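SsfX3 (Streptomyces sp. SF2575, PDB 3SKV) transfers a salicylyl group in a tetracycline biosynthetic pathway, probably using a GDSL/SGNH-type active site. Local coordinates at residues G127-T132 and P204-L209; G192-H197 and V252-F257. The protein carries 1 engineered substitution. One frame throughout, in Å; residues are numbered along the deposited sequence.

Contact 1. Residues G127-T132 and P204-L209; sequences GELART and PSRTWL
Leu129 and Ser205 are the nearest backbone positions across this contact, their CA atoms 8.0 Å apart, so strand residues 128-132 and residues 204-206 meet only through side chains. A classic beta bulge, with Ala130 and Arg131 both facing Val123, lies within the strand between its two touching residues, Leu129 and Thr132. Leu129 swings CG opposite its backbone N (chi1 179°), which carries CD2 over one face of the Arg206 guanidinium, off-centre towards its rim. CD2 is 3.5 Å from Arg206 NH2, and the two side chains cross at about a right angle. Thr132 OG1 comes obliquely to within 3.8 Å of Arg206 NH2 but hydrogen-bonds instead to Asp122 OD1, while Ser205 OG takes the other carboxylate oxygen, OD2. Arg206 NE bonds to Ser203 OG. Replacing Arg206 by an alanine would take away the plate against Leu129 CD2 and is likely to leave Ser203 OG without its NE partner. The contact joins the N-terminal beta domain to the GDSL domain: Leu129 also packs on Asp122 and Leu124 of strand 120-125, Ser205 also on Trp158 of strand 153-158, and Thr207 N-caps helix 208-216.

Contact 2. Residues G192-H197 and V252-F257; sequences GDSICH and VGTSNF
Ser194 faces Ser255 with the two CA atoms 5.3 Å apart, at the Gly-Asp-Ser motif that carries the nucleophile in GDSL/SGNH enzymes. From CB outward, the first neighbour is Ser255: Ser194 CB lies 3.4 Å from Ser255 OG, which also sits 3.6 Å from Ser194 CA. At the tip, Ser194 OG stands between the backbone N and the carbonyl carbon (chi1 45°). There it points away from the Ser255 hydroxyl, 4.4 Å from OG to OG, and its neighbour is the methyl CG2 of Thr254 at 4.2 Å. No hydrogen bond crosses between the segments. Ser255 OG is 3.8 Å from Asp193 O, but that carbonyl is bonded by Ser230 OG. The Asp193 side chain turns away from 252-257; its OD1 forms a salt bridge with Arg251, and OD2 accepts a bond from His190 NE2 and a weak one from His197 NE2. The carboxylate thus ties the loop after strand 187-192 back to that strand and to strand 247-252. Gly253 is the N-cap of the short helix 254-257, which presents Thr254 and Ser255 to Ser194. Thr254 also touches Val308 of helix 308-324, and Ser194 also touches Met258.

Overall arrangement
Contact 1 spans the boundary between the N-terminal beta domain and the GDSL domain, whereas contact 2 lies wholly within the latter, at the Gly-Asp-Ser motif where the active site is expected. Their centres are 24 Å apart, on opposite sides of the chain's centre, yet segments 204-209 and 192-197 touch. Trp208 meets His197 edge to face, with Trp208 NE1 3.2 Å from His197 ND1, and Thr207 CG2 lies 3.5 Å from His197 O. Leu209 CD1 packs 3.7 Å from His197 CD2. Segment 204-209 therefore bridges the two contacts, its first half at the domain boundary and its last three residues against His197, in the loop that carries Ser194.

Contact 1. Residues G127-T132 and P204-L209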
ATOM      1  N   GLY A 127       4.217 -17.200  -6.021  1.00 28.71           N
ATOM      2  CA  GLY A 127       4.990 -15.964  -6.159  1.00 28.80           C
ATOM      3  C   GLY A 127       5.274 -15.487  -7.569  1.00 33.94           C
ATOM      4  O   GLY A 127       5.997 -14.505  -7.755  1.00 33.06           O
ATOM      5  N   GLU A 128       4.729 -16.170  -8.577  1.00 32.49           N
ATOM      6  CA  GLU A 128       4.959 -15.784  -9.958  1.00 33.41           C
ATOM      7  C   GLU A 128       3.674 -15.340 -10.582  1.00 37.44           C
ATOM      8  O   GLU A 128       2.650 -15.980 -10.359  1.00 36.11           O
ATOM      9  CB  GLU A 128       5.597 -16.935 -10.733  1.00 35.90           C
ATOM     10  CG  GLU A 128       7.088 -17.052 -10.471  1.00 54.42           C
ATOM     11  CD  GLU A 128       7.777 -18.127 -11.289  1.00104.00           C
ATOM     12  OE1 GLU A 128       7.955 -17.920 -12.513  1.00108.11           O
ATOM     13  OE2 GLU A 128       8.142 -19.175 -10.707  1.00109.43           O
ATOM     14  N   LEU A 129       3.711 -14.231 -11.349  1.00 36.00           N
ATOM     15  CA  LEU A 129       2.521 -13.689 -12.016  1.00 35.29           C
ATOM     16  C   LEU A 129       2.007 -14.654 -13.080  1.00 39.05           C
ATOM     17  O   LEU A 129       2.739 -14.992 -14.000  1.00 40.66           O
ATOM     18  CB  LEU A 129       2.779 -12.275 -12.581  1.00 35.49           C
ATOM     19  CG  LEU A 129       1.622 -11.582 -13.320  1.00 39.22           C
ATOM     20  CD1 LEU A 129       0.407 -11.373 -12.420  1.00 36.68           C
ATOM     21  CD2 LEU A 129       2.065 -10.239 -13.859  1.00 45.27           C
ATOM     22  N   ALA A 130       0.766 -15.122 -12.919  1.00 34.97           N
ATOM     23  CA  ALA A 130       0.116 -16.088 -13.816  1.00 34.11           C
ATOM     24  C   ALA A 130      -0.889 -15.422 -14.726  1.00 39.73           C
ATOM     25  O   ALA A 130      -1.033 -15.836 -15.874  1.00 42.09           O
ATOM     26  CB  ALA A 130      -0.570 -17.184 -13.008  1.00 33.42           C
ATOM     27  N   ARG A 131      -1.616 -14.415 -14.214  1.00 35.78           N
ATOM     28  CA  ARG A 131      -2.649 -13.714 -14.990  1.00 35.60           C
ATOM     29  C   ARG A 131      -2.917 -12.328 -14.478  1.00 39.31           C
ATOM     30  O   ARG A 131      -3.121 -12.133 -13.277  1.00 39.37           O
ATOM     31  CB  ARG A 131      -3.984 -14.517 -14.968  1.00 33.68           C
ATOM     32  CG  ARG A 131      -5.019 -14.168 -16.063  1.00 35.66           C
ATOM     33  CD  ARG A 131      -4.724 -14.843 -17.391  1.00 38.16           C
ATOM     34  NE  ARG A 131      -4.123 -16.167 -17.184  1.00 47.85           N
ATOM     35  CZ  ARG A 131      -4.811 -17.304 -17.167  1.00 56.76           C
ATOM     36  NH1 ARG A 131      -6.118 -17.303 -17.409  1.00 37.98           N
ATOM     37  NH2 ARG A 131      -4.194 -18.455 -16.940  1.00 43.35           N
ATOM     38  N   THR A 132      -2.973 -11.370 -15.401  1.00 36.77           N
ATOM     39  CA  THR A 132      -3.411 -10.009 -15.120  1.00 35.71           C
ATOM     40  C   THR A 132      -4.816 -10.010 -15.720  1.00 39.86           C
ATOM     41  O   THR A 132      -4.977 -10.392 -16.868  1.00 40.23           O
ATOM     42  CB  THR A 132      -2.432  -8.957 -15.654  1.00 40.22           C
ATOM     43  OG1 THR A 132      -1.144  -9.179 -15.080  1.00 39.35           O
ATOM     44  CG2 THR A 132      -2.843  -7.544 -15.285  1.00 40.60           C
ATOM     45  N   PRO A 204      -1.254  -4.507 -10.153  1.00 23.07           N
ATOM     46  CA  PRO A 204      -1.140  -4.399  -8.662  1.00 21.75           C
ATOM     47  C   PRO A 204       0.044  -5.059  -7.957  1.00 23.91           C
ATOM     48  O   PRO A 204       0.466  -4.571  -6.905  1.00 21.00           O
ATOM     49  CB  PRO A 204      -2.481  -4.939  -8.145  1.00 23.20           C
ATOM     50  CG  PRO A 204      -3.410  -4.819  -9.301  1.00 28.06           C
ATOM     51  CD  PRO A 204      -2.609  -4.959 -10.550  1.00 23.65           C
ATOM     52  N   SER A 205       0.549  -6.193  -8.493  1.00 21.63           N
ATOM     53  CA  SER A 205       1.677  -6.895  -7.879  1.00 20.54           C
ATOM     54  C   SER A 205       2.994  -6.261  -8.343  1.00 24.87           C
ATOM     55  O   SER A 205       4.073  -6.680  -7.912  1.00 22.72           O
ATOM     56  CB  SER A 205       1.635  -8.391  -8.192  1.00 22.20           C
ATOM     57  OG  SER A 205       1.845  -8.625  -9.574  1.00 28.96           O
ATOM     58  N   ARG A 206       2.897  -5.197  -9.168  1.00 22.68           N
ATOM     59  CA  ARG A 206       4.086  -4.554  -9.701  1.00 22.60           C
ATOM     60  C   ARG A 206       4.276  -3.096  -9.301  1.00 27.57           C
ATOM     61  O   ARG A 206       5.001  -2.364  -9.983  1.00 27.63           O
ATOM     62  CB  ARG A 206       4.244  -4.848 -11.197  1.00 23.10           C
ATOM     63  CG  ARG A 206       4.688  -6.303 -11.472  1.00 31.75           C
ATOM     64  CD  ARG A 206       4.819  -6.628 -12.942  1.00 28.94           C
ATOM     65  NE  ARG A 206       3.483  -6.802 -13.522  1.00 57.38           N
ATOM     66  CZ  ARG A 206       3.221  -6.885 -14.826  1.00 71.68           C
ATOM     67  NH1 ARG A 206       4.209  -6.816 -15.715  1.00 62.17           N
ATOM     68  NH2 ARG A 206       1.971  -7.027 -15.252  1.00 46.82           N
ATOM     69  N   THR A 207       3.679  -2.683  -8.148  1.00 23.37           N
ATOM     70  CA  THR A 207       3.921  -1.351  -7.581  1.00 22.49           C
ATOM     71  C   THR A 207       5.293  -1.463  -6.903  1.00 27.15           C
ATOM     72  O   THR A 207       5.751  -2.584  -6.641  1.00 26.70           O
ATOM     73  CB  THR A 207       2.836  -0.914  -6.567  1.00 20.42           C
ATOM     74  OG1 THR A 207       2.838  -1.801  -5.454  1.00 25.07           O
ATOM     75  CG2 THR A 207       1.438  -0.849  -7.170  1.00 20.97           C
ATOM     76  N   TRP A 208       5.944  -0.332  -6.588  1.00 23.45           N
ATOM     77  CA  TRP A 208       7.242  -0.405  -5.933  1.00 22.01           C
ATOM     78  C   TRP A 208       7.113  -1.169  -4.610  1.00 28.29           C
ATOM     79  O   TRP A 208       7.956  -2.019  -4.326  1.00 28.22           O
ATOM     80  CB  TRP A 208       7.869   0.979  -5.778  1.00 19.64           C
ATOM     81  CG  TRP A 208       7.233   1.863  -4.749  1.00 19.93           C
ATOM     82  CD1 TRP A 208       6.259   2.792  -4.949  1.00 22.78           C
ATOM     83  CD2 TRP A 208       7.536   1.890  -3.346  1.00 19.31           C
ATOM     84  NE1 TRP A 208       5.944   3.407  -3.759  1.00 21.74           N
ATOM     85  CE2 TRP A 208       6.719   2.878  -2.760  1.00 22.98           C
ATOM     86  CE3 TRP A 208       8.429   1.174  -2.530  1.00 20.70           C
ATOM     87  CZ2 TRP A 208       6.786   3.190  -1.401  1.00 22.62           C
ATOM     88  CZ3 TRP A 208       8.464   1.445  -1.179  1.00 22.62           C
ATOM     89  CH2 TRP A 208       7.673   2.460  -0.628  1.00 23.39           C
ATOM     90  N   LEU A 209       6.022  -0.909  -3.847  1.00 26.80           N
ATOM     91  CA  LEU A 209       5.704  -1.556  -2.571  1.00 28.38           C
ATOM     92  C   LEU A 209       5.574  -3.060  -2.714  1.00 31.99           C
ATOM     93  O   LEU A 209       6.187  -3.802  -1.948  1.00 32.86           O
ATOM     94  CB  LEU A 209       4.385  -0.993  -2.021  1.00 29.78           C
ATOM     95  CG  LEU A 209       4.483   0.243  -1.146  1.00 36.76           C
ATOM     96  CD1 LEU A 209       3.146   0.758  -0.817  1.00 36.97           C
ATOM     97  CD2 LEU A 209       5.237  -0.051   0.164  1.00 45.20           C
TER

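Contact 2. Residues G192-H197 and V252-F257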
ATOM      1  N   GLY A 192       2.538   6.920   4.575  1.00 26.40           N
ATOM      2  CA  GLY A 192       2.974   8.174   3.972  1.00 28.31           C
ATOM      3  C   GLY A 192       2.889   8.298   2.464  1.00 35.59           C
ATOM      4  O   GLY A 192       2.156   7.561   1.801  1.00 33.47           O
ATOM      5  N   ASP A 193       3.632   9.290   1.940  1.00 36.84           N
ATOM      6  CA  ASP A 193       3.730   9.708   0.533  1.00 38.47           C
ATOM      7  C   ASP A 193       2.568  10.616   0.108  1.00 41.73           C
ATOM      8  O   ASP A 193       1.465  10.542   0.655  1.00 39.40           O
ATOM      9  CB  ASP A 193       3.937   8.515  -0.434  1.00 40.93           C
ATOM     10  CG  ASP A 193       5.284   7.833  -0.266  1.00 55.63           C
ATOM     11  OD1 ASP A 193       6.322   8.484  -0.567  1.00 58.92           O
ATOM     12  OD2 ASP A 193       5.304   6.636   0.133  1.00 54.74           O
ATOM     13  N   SER A 194       2.824  11.466  -0.872  1.00 41.15           N
ATOM     14  CA  SER A 194       1.820  12.411  -1.368  1.00 42.95           C
ATOM     15  C   SER A 194       1.111  11.937  -2.634  1.00 47.23           C
ATOM     16  O   SER A 194       0.195  12.620  -3.127  1.00 46.86           O
ATOM     17  CB  SER A 194       2.422  13.804  -1.536  1.00 46.04           C
ATOM     18  OG  SER A 194       3.681  13.712  -2.171  1.00 48.68           O
ATOM     19  N   ILE A 195       1.483  10.723  -3.104  1.00 44.23           N
ATOM     20  CA  ILE A 195       0.914  10.109  -4.311  1.00 44.42           C
ATOM     21  C   ILE A 195       0.341   8.721  -4.103  1.00 52.23           C
ATOM     22  O   ILE A 195       0.806   7.974  -3.247  1.00 51.80           O
ATOM     23  CB  ILE A 195       1.893  10.111  -5.522  1.00 46.03           C
ATOM     24  CG1 ILE A 195       3.197   9.334  -5.216  1.00 43.87           C
ATOM     25  CG2 ILE A 195       2.115  11.539  -6.077  1.00 46.66           C
ATOM     26  CD1 ILE A 195       4.007   8.899  -6.419  1.00 44.73           C
ATOM     27  N   CYS A 196      -0.616   8.356  -4.969  1.00 51.71           N
ATOM     28  CA  CYS A 196      -1.206   7.033  -5.030  1.00 52.03           C
ATOM     29  C   CYS A 196      -0.171   6.161  -5.709  1.00 49.83           C
ATOM     30  O   CYS A 196       0.350   6.514  -6.778  1.00 48.56           O
ATOM     31  CB  CYS A 196      -2.510   7.063  -5.817  1.00 55.59           C
ATOM     32  SG  CYS A 196      -3.678   8.342  -5.271  1.00 61.76           S
ATOM     33  N   HIS A 197       0.157   5.048  -5.064  1.00 42.69           N
ATOM     34  CA  HIS A 197       1.179   4.130  -5.547  1.00 40.71           C
ATOM     35  C   HIS A 197       0.774   3.222  -6.679  1.00 43.57           C
ATOM     36  O   HIS A 197       1.646   2.627  -7.312  1.00 44.31           O
ATOM     37  CB  HIS A 197       1.781   3.343  -4.386  1.00 40.05           C
ATOM     38  CG  HIS A 197       2.444   4.221  -3.367  1.00 42.46           C
ATOM     39  ND1 HIS A 197       3.297   5.254  -3.743  1.00 43.97           N
ATOM     40  CD2 HIS A 197       2.379   4.175  -2.021  1.00 43.10           C
ATOM     41  CE1 HIS A 197       3.725   5.786  -2.616  1.00 43.10           C
ATOM     42  NE2 HIS A 197       3.195   5.173  -1.553  1.00 42.99           N
ATOM     43  N   VAL A 252       7.084  11.269   5.225  1.00 26.45           N
ATOM     44  CA  VAL A 252       6.281  12.487   5.435  1.00 26.92           C
ATOM     45  C   VAL A 252       7.041  13.766   5.103  1.00 32.30           C
ATOM     46  O   VAL A 252       8.249  13.708   4.887  1.00 34.42           O
ATOM     47  CB  VAL A 252       5.707  12.503   6.885  1.00 31.11           C
ATOM     48  CG1 VAL A 252       4.664  11.392   7.063  1.00 30.12           C
ATOM     49  CG2 VAL A 252       6.830  12.366   7.938  1.00 30.65           C
ATOM     50  N   GLY A 253       6.337  14.900   5.088  1.00 27.27           N
ATOM     51  CA  GLY A 253       6.898  16.209   4.803  1.00 26.85           C
ATOM     52  C   GLY A 253       6.106  17.003   3.781  1.00 32.62           C
ATOM     53  O   GLY A 253       5.376  17.924   4.148  1.00 33.28           O
ATOM     54  N   THR A 254       6.228  16.640   2.501  1.00 30.92           N
ATOM     55  CA  THR A 254       5.605  17.292   1.336  1.00 33.15           C
ATOM     56  C   THR A 254       4.103  17.461   1.375  1.00 38.99           C
ATOM     57  O   THR A 254       3.627  18.544   1.059  1.00 43.03           O
ATOM     58  CB  THR A 254       6.157  16.737   0.014  1.00 40.60           C
ATOM     59  OG1 THR A 254       7.559  16.999   0.016  1.00 42.68           O
ATOM     60  CG2 THR A 254       5.523  17.395  -1.235  1.00 33.49           C
ATOM     61  N   SER A 255       3.371  16.443   1.783  1.00 33.66           N
ATOM     62  CA  SER A 255       1.909  16.490   1.941  1.00 34.32           C
ATOM     63  C   SER A 255       1.487  17.688   2.829  1.00 40.89           C
ATOM     64  O   SER A 255       0.491  18.350   2.525  1.00 41.67           O
ATOM     65  CB  SER A 255       1.403  15.179   2.545  1.00 35.93           C
ATOM     66  OG  SER A 255       1.962  14.065   1.864  1.00 41.25           O
ATOM     67  N   ASN A 256       2.262  17.979   3.905  1.00 37.44           N
ATOM     68  CA  ASN A 256       1.994  19.125   4.778  1.00 38.02           C
ATOM     69  C   ASN A 256       2.364  20.415   4.062  1.00 43.78           C
ATOM     70  O   ASN A 256       1.633  21.398   4.170  1.00 45.17           O
ATOM     71  CB  ASN A 256       2.734  18.998   6.122  1.00 34.10           C
ATOM     72  CG  ASN A 256       2.062  18.076   7.095  1.00 51.68           C
ATOM     73  OD1 ASN A 256       2.512  16.962   7.346  1.00 46.96           O
ATOM     74  ND2 ASN A 256       0.972  18.528   7.680  1.00 52.85           N
ATOM     75  N   PHE A 257       3.492  20.404   3.312  1.00 40.91           N
ATOM     76  CA  PHE A 257       3.974  21.543   2.522  1.00 42.49           C
ATOM     77  C   PHE A 257       2.913  21.950   1.480  1.00 49.50           C
ATOM     78  O   PHE A 257       2.688  23.139   1.277  1.00 50.09           O
ATOM     79  CB  PHE A 257       5.349  21.232   1.843  1.00 43.52           C
ATOM     80  CG  PHE A 257       5.737  22.193   0.735  1.00 45.26           C
ATOM     81  CD1 PHE A 257       6.280  23.442   1.031  1.00 48.82           C
ATOM     82  CD2 PHE A 257       5.471  21.890  -0.599  1.00 46.04           C
ATOM     83  CE1 PHE A 257       6.572  24.361   0.010  1.00 50.16           C
ATOM     84  CE2 PHE A 257       5.772  22.807  -1.618  1.00 49.74           C
ATOM     85  CZ  PHE A 257       6.324  24.032  -1.308  1.00 48.67           C
TER